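Local coordinates for carbohydrate kinase, FGGY (Novosphingobium aromaticivorans, PDB 3H6E), which probably acts as a carbohydrate kinase of the FGGY family, transferring a phosphoryl group from ATP to a sugar or related polyol, at residues T8-L13 and D424-A429; A82-G87 and A153-W158; D249-V254 and G386-I391; R313-K318 and G395-A400; H334-L339 and N358-W363. All blocks are in the same frame, centred on the assembly; numbering follows the deposited sequence.

In the fold
From the N terminus, T8-L13 opens interaction 1, whose loop closes only at D424-A429 and encloses the other four. Interaction 2 closes first, joining a small sheet to helix 152-159 within the N-terminal part; W156 there packs against L13 of interaction 1. The C-terminal part follows: interaction 3 opens at D249-V254, interaction 4 at R313-K318 and interaction 5 at H334-L339. Interaction 5 closes at N358-W363, nested inside both others. Interaction 3 then closes at G386-I391 before interaction 4 closes at G395-A400, so these two cross. R313 and W363 link interactions 4 and 5, while interaction 1 ties the two halves of the kinase together.

Interaction 1: T8-L13 and D424-A429; sequences TIVIDL and DVSFGA
The D12 carboxylate presents one oxygen, OD2, to the loop: the S426 hydroxyl reaches it, while V425 CG1 stands off the carboxylate plane, 3.7 Å from D12 OD2, V425 and D12 crossing at about a right angle. D12 OD1 lies near the carboxylate of D233. D424 carries the second flat group, met from above its plane, 52° out of it, by the backbone N of S426. This is the first strand of the N-terminal actin-like ATPase domain, met by a loop of the C-terminal domain; in this superfamily the first strand runs into the phosphate-binding hairpin, so the contact probably lies close to the nucleotide cleft. With CG anti to the backbone N (chi1 -168°), D12 extends toward the loop, but its bond from S426 OG to D12 OD2 is weak at 3.3 Å. V10, a beta-branched residue at home in a strand, sends CG1 to the methyl of A429, 4.0 Å from A429 CB; the small alanine allows the loop to approach the buried strand. V10 CG1 also packs on S426 CB at 4.0 Å. On the loop side, D424 closes an Asx turn within a type I turn, which fixes where S426 stands: S426 N gives its hydrogen to D424 OD2 at 3.0 Å, and F427 N bonds D424 O, also at 3.0 Å.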
# COMPACT_ATOMS: atom_id res chain seq x y z
N THR A 8 9.70 9.56 -20.57
CA THR A 8 9.04 9.63 -19.27
C THR A 8 9.89 9.05 -18.15
O THR A 8 10.68 8.13 -18.36
CB THR A 8 7.69 8.91 -19.31
OG1 THR A 8 7.87 7.60 -19.86
CG2 THR A 8 6.70 9.69 -20.17
N ILE A 9 9.73 9.60 -16.95
CA ILE A 9 10.54 9.20 -15.80
C ILE A 9 9.71 9.12 -14.52
O ILE A 9 9.02 10.07 -14.15
CB ILE A 9 11.72 10.16 -15.58
CG1 ILE A 9 12.65 10.16 -16.79
CG2 ILE A 9 12.47 9.79 -14.31
CD1 ILE A 9 13.66 11.30 -16.80
N VAL A 10 9.79 7.98 -13.84
CA VAL A 10 9.09 7.80 -12.59
C VAL A 10 10.06 7.78 -11.41
O VAL A 10 11.03 7.03 -11.42
CB VAL A 10 8.29 6.49 -12.58
CG1 VAL A 10 7.42 6.41 -11.34
CG2 VAL A 10 7.44 6.37 -13.85
N ILE A 11 9.80 8.62 -10.42
CA ILE A 11 10.59 8.61 -9.19
C ILE A 11 9.79 7.98 -8.06
O ILE A 11 8.79 8.54 -7.61
CB ILE A 11 11.05 10.03 -8.79
CG1 ILE A 11 10.05 11.07 -9.30
CG2 ILE A 11 12.42 10.33 -9.37
CD1 ILE A 11 10.60 12.48 -9.32
N ASP A 12 10.22 6.81 -7.62
CA ASP A 12 9.51 6.07 -6.59
C ASP A 12 10.31 6.03 -5.30
O ASP A 12 11.08 5.10 -5.06
CB ASP A 12 9.20 4.64 -7.05
CG ASP A 12 8.21 3.94 -6.15
OD1 ASP A 12 8.08 4.35 -4.97
OD2 ASP A 12 7.55 2.99 -6.61
N LEU A 13 10.10 7.04 -4.47
CA LEU A 13 10.84 7.16 -3.22
C LEU A 13 10.08 6.49 -2.07
O LEU A 13 9.49 7.15 -1.21
CB LEU A 13 11.10 8.64 -2.94
CG LEU A 13 11.72 9.25 -4.21
CD1 LEU A 13 11.43 10.73 -4.35
CD2 LEU A 13 13.22 8.97 -4.28
N ASP A 424 7.51 -4.14 -13.03
CA ASP A 424 8.23 -3.29 -12.10
C ASP A 424 7.24 -2.50 -11.25
O ASP A 424 6.22 -2.02 -11.75
CB ASP A 424 9.18 -2.33 -12.82
CG ASP A 424 9.98 -1.47 -11.85
OD1 ASP A 424 10.97 -1.98 -11.28
OD2 ASP A 424 9.61 -0.29 -11.66
N VAL A 425 7.55 -2.38 -9.97
CA VAL A 425 6.65 -1.77 -9.01
C VAL A 425 6.19 -0.37 -9.43
O VAL A 425 5.14 0.11 -8.99
CB VAL A 425 7.29 -1.70 -7.60
CG1 VAL A 425 8.24 -0.51 -7.50
CG2 VAL A 425 6.22 -1.64 -6.53
N SER A 426 6.96 0.28 -10.30
CA SER A 426 6.70 1.67 -10.68
C SER A 426 5.84 1.86 -11.93
O SER A 426 5.54 3.00 -12.32
CB SER A 426 8.03 2.44 -10.85
OG SER A 426 8.73 2.55 -9.62
N PHE A 427 5.43 0.77 -12.56
CA PHE A 427 4.69 0.87 -13.82
C PHE A 427 3.42 1.72 -13.69
O PHE A 427 3.16 2.58 -14.53
CB PHE A 427 4.32 -0.50 -14.38
CG PHE A 427 3.30 -0.43 -15.48
CD1 PHE A 427 3.62 0.11 -16.72
CD2 PHE A 427 2.00 -0.89 -15.28
CE1 PHE A 427 2.68 0.19 -17.73
CE2 PHE A 427 1.06 -0.82 -16.29
CZ PHE A 427 1.40 -0.28 -17.51
N GLY A 428 2.64 1.45 -12.65
CA GLY A 428 1.35 2.09 -12.47
C GLY A 428 1.27 3.54 -12.91
O GLY A 428 0.34 3.93 -13.59
N ALA A 429 2.26 4.33 -12.50
CA ALA A 429 2.26 5.76 -12.77
C ALA A 429 2.12 6.11 -14.26
O ALA A 429 1.52 7.12 -14.60
CB ALA A 429 3.51 6.40 -12.19

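Interaction 2: A82-G87 and A153-W158; sequences AALTDG and AQYWAW
Y155 is the first residue of helix 152-159 to meet the strand here: the A82 methyl approaches its ring obliquely, A82 CB lying 4.0 Å from Y155 CD1, while L84 CD2 comes to the ring edge, 4.3 Å from Y155 CE1. CG of Y155 stands anti to the backbone N (chi1 163°), which swings the ring off the helix toward the strand. W156 turns away from the strand, its indole lying against Y155, with Y155 CD2 3.5 Å above the indole plane, over the centre. One turn after Q154, W158 brings its own indole alongside L84, the two side chains running past each other in opposite directions. A CH-pi contact results: L84 CD1 is 3.7 Å from the centroid of the W158 five-membered ring and 18° off its normal. The G87 carbonyl meets the same indole at its edge, G87 O lying 3.3 Å from W158 CZ2. Were W158 an alanine, L84 would be likely to lose the aromatic face its CD1 rests on, and a gap would probably open beside G87. Residues 82-85 run at 38° to the axis of 153-158; strand 81-85 lies between strands 88-89 and 148-151 in a small antiparallel sheet, and Y155 also touches L150 of that sheet, while W156 packs on T53 and L57 of helix 50-63.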
# COMPACT_ATOMS: atom_id res chain seq x y z
N ALA A 82 5.71 16.74 4.73
CA ALA A 82 6.79 17.70 4.62
C ALA A 82 6.28 19.12 4.86
O ALA A 82 5.15 19.45 4.51
CB ALA A 82 7.45 17.60 3.25
N ALA A 83 7.13 19.94 5.47
CA ALA A 83 6.78 21.32 5.78
C ALA A 83 7.74 22.30 5.11
O ALA A 83 8.95 22.13 5.15
CB ALA A 83 6.77 21.53 7.29
N LEU A 84 7.17 23.34 4.50
CA LEU A 84 7.97 24.37 3.85
C LEU A 84 7.78 25.70 4.56
O LEU A 84 6.67 26.22 4.62
CB LEU A 84 7.57 24.51 2.38
CG LEU A 84 7.41 23.23 1.56
CD1 LEU A 84 6.96 23.56 0.15
CD2 LEU A 84 8.71 22.44 1.54
N THR A 85 8.87 26.24 5.10
CA THR A 85 8.84 27.56 5.72
C THR A 85 9.51 28.57 4.79
O THR A 85 10.66 28.38 4.39
CB THR A 85 9.53 27.58 7.09
OG1 THR A 85 9.13 26.43 7.85
CG2 THR A 85 9.16 28.84 7.86
N ASP A 86 8.78 29.62 4.45
CA ASP A 86 9.27 30.63 3.50
C ASP A 86 9.77 30.01 2.20
O ASP A 86 10.82 30.39 1.68
CB ASP A 86 10.36 31.50 4.14
CG ASP A 86 9.79 32.57 5.05
OD1 ASP A 86 8.70 33.09 4.74
OD2 ASP A 86 10.43 32.89 6.07
N GLY A 87 9.02 29.05 1.67
CA GLY A 87 9.29 28.50 0.36
C GLY A 87 10.46 27.53 0.26
O GLY A 87 10.92 27.24 -0.84
N ALA A 153 5.06 12.33 -1.37
CA ALA A 153 5.11 12.16 -2.82
C ALA A 153 5.12 13.51 -3.54
O ALA A 153 5.90 13.73 -4.46
CB ALA A 153 3.94 11.31 -3.28
N GLN A 154 4.23 14.41 -3.11
CA GLN A 154 4.11 15.72 -3.74
C GLN A 154 5.31 16.59 -3.42
O GLN A 154 5.60 17.55 -4.14
CB GLN A 154 2.83 16.42 -3.29
CG GLN A 154 1.58 15.89 -3.95
CD GLN A 154 1.42 14.39 -3.77
OE1 GLN A 154 1.47 13.63 -4.73
NE2 GLN A 154 1.26 13.97 -2.52
N TYR A 155 6.03 16.26 -2.35
CA TYR A 155 7.18 17.06 -1.97
C TYR A 155 8.20 17.05 -3.09
O TYR A 155 8.85 18.06 -3.37
CB TYR A 155 7.84 16.55 -0.69
CG TYR A 155 9.23 17.11 -0.54
CD1 TYR A 155 9.43 18.42 -0.13
CD2 TYR A 155 10.35 16.36 -0.87
CE1 TYR A 155 10.69 18.95 -0.01
CE2 TYR A 155 11.63 16.88 -0.76
CZ TYR A 155 11.79 18.18 -0.33
OH TYR A 155 13.05 18.72 -0.21
N TRP A 156 8.32 15.91 -3.74
CA TRP A 156 9.30 15.74 -4.79
C TRP A 156 8.87 16.44 -6.07
O TRP A 156 9.71 16.88 -6.85
CB TRP A 156 9.58 14.25 -4.99
CG TRP A 156 10.19 13.67 -3.77
CD1 TRP A 156 9.60 12.82 -2.87
CD2 TRP A 156 11.50 13.94 -3.26
NE1 TRP A 156 10.48 12.53 -1.85
CE2 TRP A 156 11.65 13.21 -2.07
CE3 TRP A 156 12.57 14.73 -3.71
CZ2 TRP A 156 12.83 13.23 -1.32
CZ3 TRP A 156 13.73 14.76 -2.96
CH2 TRP A 156 13.85 14.02 -1.78
N ALA A 157 7.57 16.56 -6.26
CA ALA A 157 7.04 17.29 -7.41
C ALA A 157 7.20 18.80 -7.23
O ALA A 157 7.06 19.56 -8.18
CB ALA A 157 5.58 16.93 -7.66
N TRP A 158 7.50 19.23 -6.01
CA TRP A 158 7.76 20.64 -5.73
C TRP A 158 9.26 20.89 -5.76
O TRP A 158 9.72 22.01 -6.01
CB TRP A 158 7.19 21.03 -4.36
CG TRP A 158 7.78 22.27 -3.76
CD1 TRP A 158 7.25 23.53 -3.79
CD2 TRP A 158 9.01 22.38 -3.03
NE1 TRP A 158 8.07 24.41 -3.13
CE2 TRP A 158 9.16 23.73 -2.66
CE3 TRP A 158 10.01 21.46 -2.67
CZ2 TRP A 158 10.26 24.19 -1.93
CZ3 TRP A 158 11.10 21.92 -1.95
CH2 TRP A 158 11.22 23.27 -1.59

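Interaction 3: D249-V254 and G386-I391; sequences DNEATV and GSTGRI
T253 and S387 both hold their hydroxyl anti to the carbonyl carbon (chi1 -69° and -77°), and this brings T253 OG1 to 2.7 Å from S387 OG, a hydrogen bond in which either may be the donor. Short hydroxylated residues suit this buried spot, since a water is gripped beside them: it lies 2.8 Å from T253 OG1, accepts from T388 N and donates weakly to E251 OE1. The other oxygen of E251, OE2, forms a salt bridge with R265. At the opposite end of the contact R390, bent at chi3, lays its guanidinium against the N250 amide. The planes are stacked 24° apart, with N250 ND2 3.4 Å above the middle of the R390 group; ND2 itself bonds to E246 O. The carbonyl O of E251 lies at the guanidinium edge, near its plane. Between these ends runs a parallel beta bridge of T253 with I391: T253 N donates to R390 O at 2.8 Å, and I391 CA comes within 3.2 Å of T253 O in a CA-H...O contact. In the central sheet of the C-terminal domain, strand 252-256 has strand 390-394 as its parallel neighbour and strand 261-266 as its antiparallel one. T253 and I391 share the face covered by L382 of helix 363-384, whereas V254 turns to helix 233-241.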
# COMPACT_ATOMS: atom_id res chain seq x y z
N ASP A 249 -12.23 -0.89 -15.11
CA ASP A 249 -13.19 -0.06 -14.41
C ASP A 249 -14.20 -0.89 -13.63
O ASP A 249 -15.07 -0.35 -12.95
CB ASP A 249 -13.92 0.82 -15.42
CG ASP A 249 -13.98 2.26 -14.99
OD1 ASP A 249 -13.34 2.60 -13.97
OD2 ASP A 249 -14.66 3.06 -15.68
N ASN A 250 -14.07 -2.21 -13.74
CA ASN A 250 -15.02 -3.13 -13.12
C ASN A 250 -14.91 -3.19 -11.60
O ASN A 250 -13.92 -2.76 -11.01
CB ASN A 250 -14.85 -4.54 -13.70
CG ASN A 250 -14.94 -4.56 -15.22
OD1 ASN A 250 -15.84 -3.95 -15.81
ND2 ASN A 250 -14.02 -5.27 -15.86
N GLU A 251 -15.94 -3.74 -10.97
CA GLU A 251 -15.90 -4.00 -9.55
C GLU A 251 -14.80 -5.03 -9.32
O GLU A 251 -14.89 -6.15 -9.83
CB GLU A 251 -17.24 -4.53 -9.06
CG GLU A 251 -17.63 -4.00 -7.68
CD GLU A 251 -16.97 -4.77 -6.59
OE1 GLU A 251 -17.02 -6.02 -6.65
OE2 GLU A 251 -16.41 -4.15 -5.67
N ALA A 252 -13.77 -4.65 -8.58
CA ALA A 252 -12.61 -5.53 -8.41
C ALA A 252 -11.90 -5.24 -7.11
O ALA A 252 -12.01 -4.15 -6.55
CB ALA A 252 -11.65 -5.38 -9.57
N THR A 253 -11.16 -6.23 -6.62
CA THR A 253 -10.37 -6.08 -5.41
C THR A 253 -8.95 -6.59 -5.66
O THR A 253 -8.76 -7.68 -6.18
CB THR A 253 -10.97 -6.89 -4.25
OG1 THR A 253 -12.22 -6.30 -3.84
CG2 THR A 253 -10.02 -6.93 -3.07
N VAL A 254 -7.96 -5.78 -5.29
CA VAL A 254 -6.58 -6.24 -5.34
C VAL A 254 -6.14 -6.70 -3.95
O VAL A 254 -6.26 -5.96 -2.97
CB VAL A 254 -5.62 -5.15 -5.86
CG1 VAL A 254 -4.18 -5.66 -5.83
CG2 VAL A 254 -6.01 -4.72 -7.27
N GLY A 386 -16.92 -6.35 1.50
CA GLY A 386 -17.83 -6.59 0.39
C GLY A 386 -17.15 -6.88 -0.93
O GLY A 386 -17.72 -6.62 -1.99
N SER A 387 -15.93 -7.42 -0.88
CA SER A 387 -15.20 -7.79 -2.09
C SER A 387 -15.94 -8.88 -2.86
O SER A 387 -16.31 -9.91 -2.30
CB SER A 387 -13.79 -8.29 -1.76
OG SER A 387 -12.92 -7.22 -1.45
N THR A 388 -16.15 -8.64 -4.15
CA THR A 388 -16.80 -9.62 -5.02
C THR A 388 -16.29 -9.49 -6.45
O THR A 388 -15.59 -8.54 -6.79
CB THR A 388 -18.32 -9.43 -5.05
OG1 THR A 388 -18.63 -8.08 -5.43
CG2 THR A 388 -18.93 -9.72 -3.69
N GLY A 389 -16.67 -10.45 -7.29
CA GLY A 389 -16.48 -10.35 -8.72
C GLY A 389 -15.10 -10.71 -9.23
O GLY A 389 -14.91 -11.74 -9.87
N ARG A 390 -14.13 -9.84 -8.96
CA ARG A 390 -12.77 -10.04 -9.44
C ARG A 390 -11.76 -9.77 -8.34
O ARG A 390 -11.79 -8.72 -7.71
CB ARG A 390 -12.50 -9.11 -10.63
CG ARG A 390 -13.55 -9.19 -11.71
CD ARG A 390 -13.48 -8.02 -12.66
NE ARG A 390 -14.80 -7.69 -13.19
CZ ARG A 390 -15.24 -8.07 -14.39
NH1 ARG A 390 -14.46 -8.78 -15.19
NH2 ARG A 390 -16.46 -7.71 -14.78
N ILE A 391 -10.88 -10.74 -8.11
CA ILE A 391 -9.81 -10.57 -7.14
C ILE A 391 -8.46 -10.83 -7.79
O ILE A 391 -8.23 -11.89 -8.37
CB ILE A 391 -9.98 -11.48 -5.92
CG1 ILE A 391 -11.34 -11.23 -5.27
CG2 ILE A 391 -8.86 -11.25 -4.92
CD1 ILE A 391 -11.50 -11.89 -3.92
O HOH W 1 -14.58 -6.31 -5.38

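Interaction 4: R313-K318 and G395-A400; sequences RRVDIK and GRFAEA
R396 reaches across to the loop with CG between its backbone N and carbonyl carbon (chi1 75°) and the chain extended to NE, a shape that carries its guanidinium between the R314 side chain and the F397 ring, one on each face. D316 takes the same kind of first torsion and meets the guanidinium at its edge, D316 OD1 being 3.2 Å from R396 NH1. As a hydrogen bond this salt bridge is weak, its N-H...O angle only 123°; the carboxylate and guanidinium planes stand 63° apart. A water accepts from R396 NH1 at 3.1 Å. R314 NE comes close to R396 NH1 as one like charge to another, and R314 pairs through NH1 with D311. The contact joins a type I turn, R314 to I317, to the short 3-10 segment 396-398 that leads from strand 390-394 into helix 401-410, with A400 at the N-cap position. A leucine in place of R396 would probably leave the D316 carboxylate without its cationic mate. Deeper in, V315 CG2 abuts the F397 ring edge, 3.8 Å from F397 CE1. K318, bent at chi4, sets NZ 4.0 Å from the E399 CG methylene, their charged atoms not in contact (K318 NZ to E399 OE2 5.1 Å).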
# COMPACT_ATOMS: atom_id res chain seq x y z
N ARG A 313 11.55 -23.08 3.98
CA ARG A 313 10.28 -23.78 3.89
C ARG A 313 9.12 -22.83 3.55
O ARG A 313 7.96 -23.12 3.82
CB ARG A 313 10.02 -24.57 5.18
CG ARG A 313 11.16 -25.52 5.53
CD ARG A 313 10.79 -26.47 6.67
NE ARG A 313 10.84 -25.81 7.97
CZ ARG A 313 11.81 -25.96 8.86
NH1 ARG A 313 12.83 -26.77 8.60
NH2 ARG A 313 11.77 -25.32 10.01
N ARG A 314 9.46 -21.70 2.95
CA ARG A 314 8.46 -20.77 2.43
C ARG A 314 7.53 -21.49 1.46
O ARG A 314 7.98 -22.20 0.57
CB ARG A 314 9.14 -19.60 1.72
CG ARG A 314 9.40 -18.38 2.60
CD ARG A 314 10.21 -17.35 1.82
NE ARG A 314 9.86 -15.98 2.19
CZ ARG A 314 10.56 -15.22 3.03
NH1 ARG A 314 11.66 -15.70 3.60
NH2 ARG A 314 10.17 -13.98 3.29
N VAL A 315 6.23 -21.29 1.63
CA VAL A 315 5.23 -22.00 0.84
C VAL A 315 5.12 -21.54 -0.61
O VAL A 315 4.32 -22.08 -1.38
CB VAL A 315 3.84 -21.90 1.48
CG1 VAL A 315 3.87 -22.44 2.90
CG2 VAL A 315 3.35 -20.45 1.44
N ASP A 316 5.92 -20.55 -1.00
CA ASP A 316 5.86 -20.03 -2.37
C ASP A 316 7.00 -20.52 -3.27
O ASP A 316 7.03 -20.20 -4.46
CB ASP A 316 5.81 -18.49 -2.37
CG ASP A 316 7.06 -17.86 -1.77
OD1 ASP A 316 7.58 -18.39 -0.77
OD2 ASP A 316 7.50 -16.82 -2.30
N ILE A 317 7.91 -21.30 -2.70
CA ILE A 317 9.02 -21.88 -3.47
C ILE A 317 8.50 -22.75 -4.62
O ILE A 317 7.84 -23.76 -4.40
CB ILE A 317 9.95 -22.71 -2.57
CG1 ILE A 317 10.66 -21.80 -1.56
CG2 ILE A 317 10.97 -23.47 -3.42
CD1 ILE A 317 11.42 -22.54 -0.48
N LYS A 318 8.82 -22.34 -5.84
CA LYS A 318 8.21 -22.91 -7.05
C LYS A 318 8.29 -24.44 -7.19
O LYS A 318 7.25 -25.10 -7.20
CB LYS A 318 8.75 -22.20 -8.30
CG LYS A 318 8.36 -20.73 -8.36
CD LYS A 318 9.28 -19.94 -9.27
CE LYS A 318 9.12 -18.45 -9.01
NZ LYS A 318 9.24 -18.13 -7.56
N GLY A 395 2.06 -9.91 -4.95
CA GLY A 395 3.04 -10.20 -3.93
C GLY A 395 3.56 -11.62 -4.06
O GLY A 395 3.16 -12.34 -4.97
N ARG A 396 4.44 -12.03 -3.15
CA ARG A 396 5.09 -13.33 -3.27
C ARG A 396 4.15 -14.52 -3.11
O ARG A 396 4.41 -15.60 -3.65
CB ARG A 396 6.29 -13.44 -2.31
CG ARG A 396 5.95 -13.63 -0.85
CD ARG A 396 7.23 -13.79 -0.03
NE ARG A 396 6.99 -13.87 1.41
CZ ARG A 396 6.92 -15.01 2.10
NH1 ARG A 396 7.06 -16.18 1.49
NH2 ARG A 396 6.70 -14.98 3.41
N PHE A 397 3.06 -14.34 -2.38
CA PHE A 397 2.13 -15.45 -2.13
C PHE A 397 1.21 -15.72 -3.31
O PHE A 397 0.29 -16.53 -3.23
CB PHE A 397 1.35 -15.22 -0.84
CG PHE A 397 2.19 -15.34 0.40
CD1 PHE A 397 2.34 -16.57 1.03
CD2 PHE A 397 2.85 -14.24 0.93
CE1 PHE A 397 3.11 -16.69 2.16
CE2 PHE A 397 3.62 -14.36 2.06
CZ PHE A 397 3.76 -15.59 2.68
N ALA A 398 1.46 -15.02 -4.42
CA ALA A 398 0.82 -15.33 -5.69
C ALA A 398 1.37 -16.63 -6.29
O ALA A 398 0.66 -17.34 -6.98
CB ALA A 398 0.99 -14.18 -6.67
N GLU A 399 2.64 -16.90 -6.00
CA GLU A 399 3.27 -18.13 -6.42
C GLU A 399 2.92 -19.28 -5.48
O GLU A 399 3.44 -20.38 -5.62
CB GLU A 399 4.79 -17.97 -6.49
CG GLU A 399 5.32 -17.62 -7.87
CD GLU A 399 5.13 -16.16 -8.23
OE1 GLU A 399 5.00 -15.33 -7.30
OE2 GLU A 399 5.12 -15.83 -9.44
N ALA A 400 2.03 -19.01 -4.53
CA ALA A 400 1.61 -20.02 -3.56
C ALA A 400 0.35 -20.76 -4.02
O ALA A 400 -0.76 -20.43 -3.62
CB ALA A 400 1.38 -19.39 -2.20
O HOH W 2 5.86 -18.45 3.29

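Interaction 5: H334-L339 and N358-W363; sequences HGRMIL and NRPEDW
R336 and N358 face each other with their CA atoms 4.7 Å apart, next to the open end of the two-stranded antiparallel sheet 337-339/355-357; N358 takes left-handed angles (phi 52°), and G335 has the positive phi of a Schellman motif that ends helix 328-333. Asparagine, which tolerates such a backbone better than most residues, also offers an amide: N358 ND2 donates to H334 O at 2.7 Å, H334 O lying nearly in the plane of the N358 amide, and so ties the helix end to the residue that follows strand 355-357. R336 runs extended from CG to NE across the N358 side chain. Its aliphatic part packs on the proline, R336 CD being 3.6 Å from P360 CG, while H334 CB covers one face of the guanidinium. D362, at the N-cap of helix 363-384, weakly bonds E365 N. Along the arginine stem the backbone carbonyl of N358 draws close, with N358 O only 3.1 Å from R336 CG.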
# COMPACT_ATOMS: atom_id res chain seq x y z
N HIS A 334 -8.43 -35.31 6.62
CA HIS A 334 -8.15 -35.64 8.01
C HIS A 334 -8.50 -34.48 8.94
O HIS A 334 -8.31 -34.58 10.15
CB HIS A 334 -6.70 -36.06 8.21
CG HIS A 334 -6.42 -37.49 7.84
ND1 HIS A 334 -5.58 -37.84 6.81
CD2 HIS A 334 -6.89 -38.65 8.36
CE1 HIS A 334 -5.53 -39.15 6.71
NE2 HIS A 334 -6.32 -39.67 7.64
N GLY A 335 -9.00 -33.40 8.37
CA GLY A 335 -9.37 -32.23 9.15
C GLY A 335 -8.19 -31.58 9.83
O GLY A 335 -8.33 -30.96 10.88
N ARG A 336 -7.01 -31.73 9.23
CA ARG A 336 -5.80 -31.10 9.76
C ARG A 336 -5.84 -29.61 9.48
O ARG A 336 -5.76 -29.19 8.32
CB ARG A 336 -4.55 -31.71 9.11
CG ARG A 336 -4.44 -33.22 9.20
CD ARG A 336 -3.01 -33.66 8.90
NE ARG A 336 -2.93 -35.04 8.46
CZ ARG A 336 -2.99 -36.09 9.27
NH1 ARG A 336 -3.14 -35.90 10.57
NH2 ARG A 336 -2.91 -37.32 8.78
N MSE A 337 -5.94 -28.79 10.53
CA MSE A 337 -6.08 -27.36 10.32
C MSE A 337 -5.54 -26.46 11.44
O MSE A 337 -5.14 -26.94 12.51
CB MSE A 337 -7.54 -27.02 10.05
CG MSE A 337 -8.44 -27.21 11.25
SE MSE A 337 -10.31 -27.09 10.76
CE MSE A 337 -11.01 -26.55 12.49
N ILE A 338 -5.55 -25.15 11.18
CA ILE A 338 -4.98 -24.14 12.07
C ILE A 338 -6.03 -23.10 12.44
O ILE A 338 -6.72 -22.58 11.57
CB ILE A 338 -3.84 -23.38 11.37
CG1 ILE A 338 -2.78 -24.35 10.84
CG2 ILE A 338 -3.23 -22.34 12.31
CD1 ILE A 338 -1.86 -23.73 9.80
N LEU A 339 -6.14 -22.79 13.73
CA LEU A 339 -7.07 -21.77 14.18
C LEU A 339 -6.36 -20.44 14.46
O LEU A 339 -5.27 -20.42 15.02
CB LEU A 339 -7.82 -22.24 15.43
CG LEU A 339 -8.45 -23.63 15.35
CD1 LEU A 339 -9.31 -23.90 16.57
CD2 LEU A 339 -9.27 -23.79 14.08
N ASN A 358 -5.32 -32.00 14.70
CA ASN A 358 -4.68 -33.06 13.93
C ASN A 358 -3.48 -32.47 13.20
O ASN A 358 -3.43 -32.43 11.97
CB ASN A 358 -5.67 -33.69 12.94
CG ASN A 358 -6.96 -34.13 13.61
OD1 ASN A 358 -7.03 -34.24 14.84
ND2 ASN A 358 -7.99 -34.37 12.81
N ARG A 359 -2.52 -31.99 13.99
CA ARG A 359 -1.31 -31.39 13.44
C ARG A 359 -0.56 -32.41 12.60
O ARG A 359 -0.26 -33.51 13.07
CB ARG A 359 -0.44 -30.85 14.58
CG ARG A 359 1.05 -30.76 14.27
CD ARG A 359 1.62 -29.46 14.80
NE ARG A 359 2.95 -29.60 15.38
CZ ARG A 359 3.27 -29.23 16.62
NH1 ARG A 359 2.34 -28.69 17.40
NH2 ARG A 359 4.50 -29.39 17.07
N PRO A 360 -0.26 -32.06 11.35
CA PRO A 360 0.53 -32.95 10.49
C PRO A 360 1.94 -33.01 11.05
O PRO A 360 2.39 -32.03 11.64
CB PRO A 360 0.52 -32.24 9.13
CG PRO A 360 -0.51 -31.15 9.24
CD PRO A 360 -0.56 -30.78 10.68
N GLU A 361 2.62 -34.13 10.87
CA GLU A 361 3.95 -34.27 11.43
C GLU A 361 5.04 -34.11 10.37
O GLU A 361 6.23 -34.17 10.68
CB GLU A 361 4.08 -35.60 12.18
CG GLU A 361 3.30 -35.62 13.49
CD GLU A 361 2.97 -37.02 13.96
OE1 GLU A 361 3.49 -37.98 13.36
OE2 GLU A 361 2.20 -37.14 14.94
N ASP A 362 4.62 -33.89 9.13
CA ASP A 362 5.56 -33.61 8.06
C ASP A 362 5.41 -32.18 7.57
O ASP A 362 4.35 -31.57 7.73
CB ASP A 362 5.38 -34.60 6.90
CG ASP A 362 4.02 -34.46 6.24
OD1 ASP A 362 3.99 -34.28 5.00
OD2 ASP A 362 3.00 -34.53 6.96
N TRP A 363 6.46 -31.64 6.97
CA TRP A 363 6.49 -30.24 6.56
C TRP A 363 5.53 -29.91 5.42
O TRP A 363 4.81 -28.92 5.48
CB TRP A 363 7.91 -29.80 6.22
CG TRP A 363 8.71 -29.47 7.44
CD1 TRP A 363 9.76 -30.18 7.95
CD2 TRP A 363 8.51 -28.36 8.32
NE1 TRP A 363 10.23 -29.57 9.09
CE2 TRP A 363 9.48 -28.45 9.34
CE3 TRP A 363 7.61 -27.29 8.34
CZ2 TRP A 363 9.57 -27.52 10.37
CZ3 TRP A 363 7.70 -26.37 9.36
CH2 TRP A 363 8.67 -26.49 10.37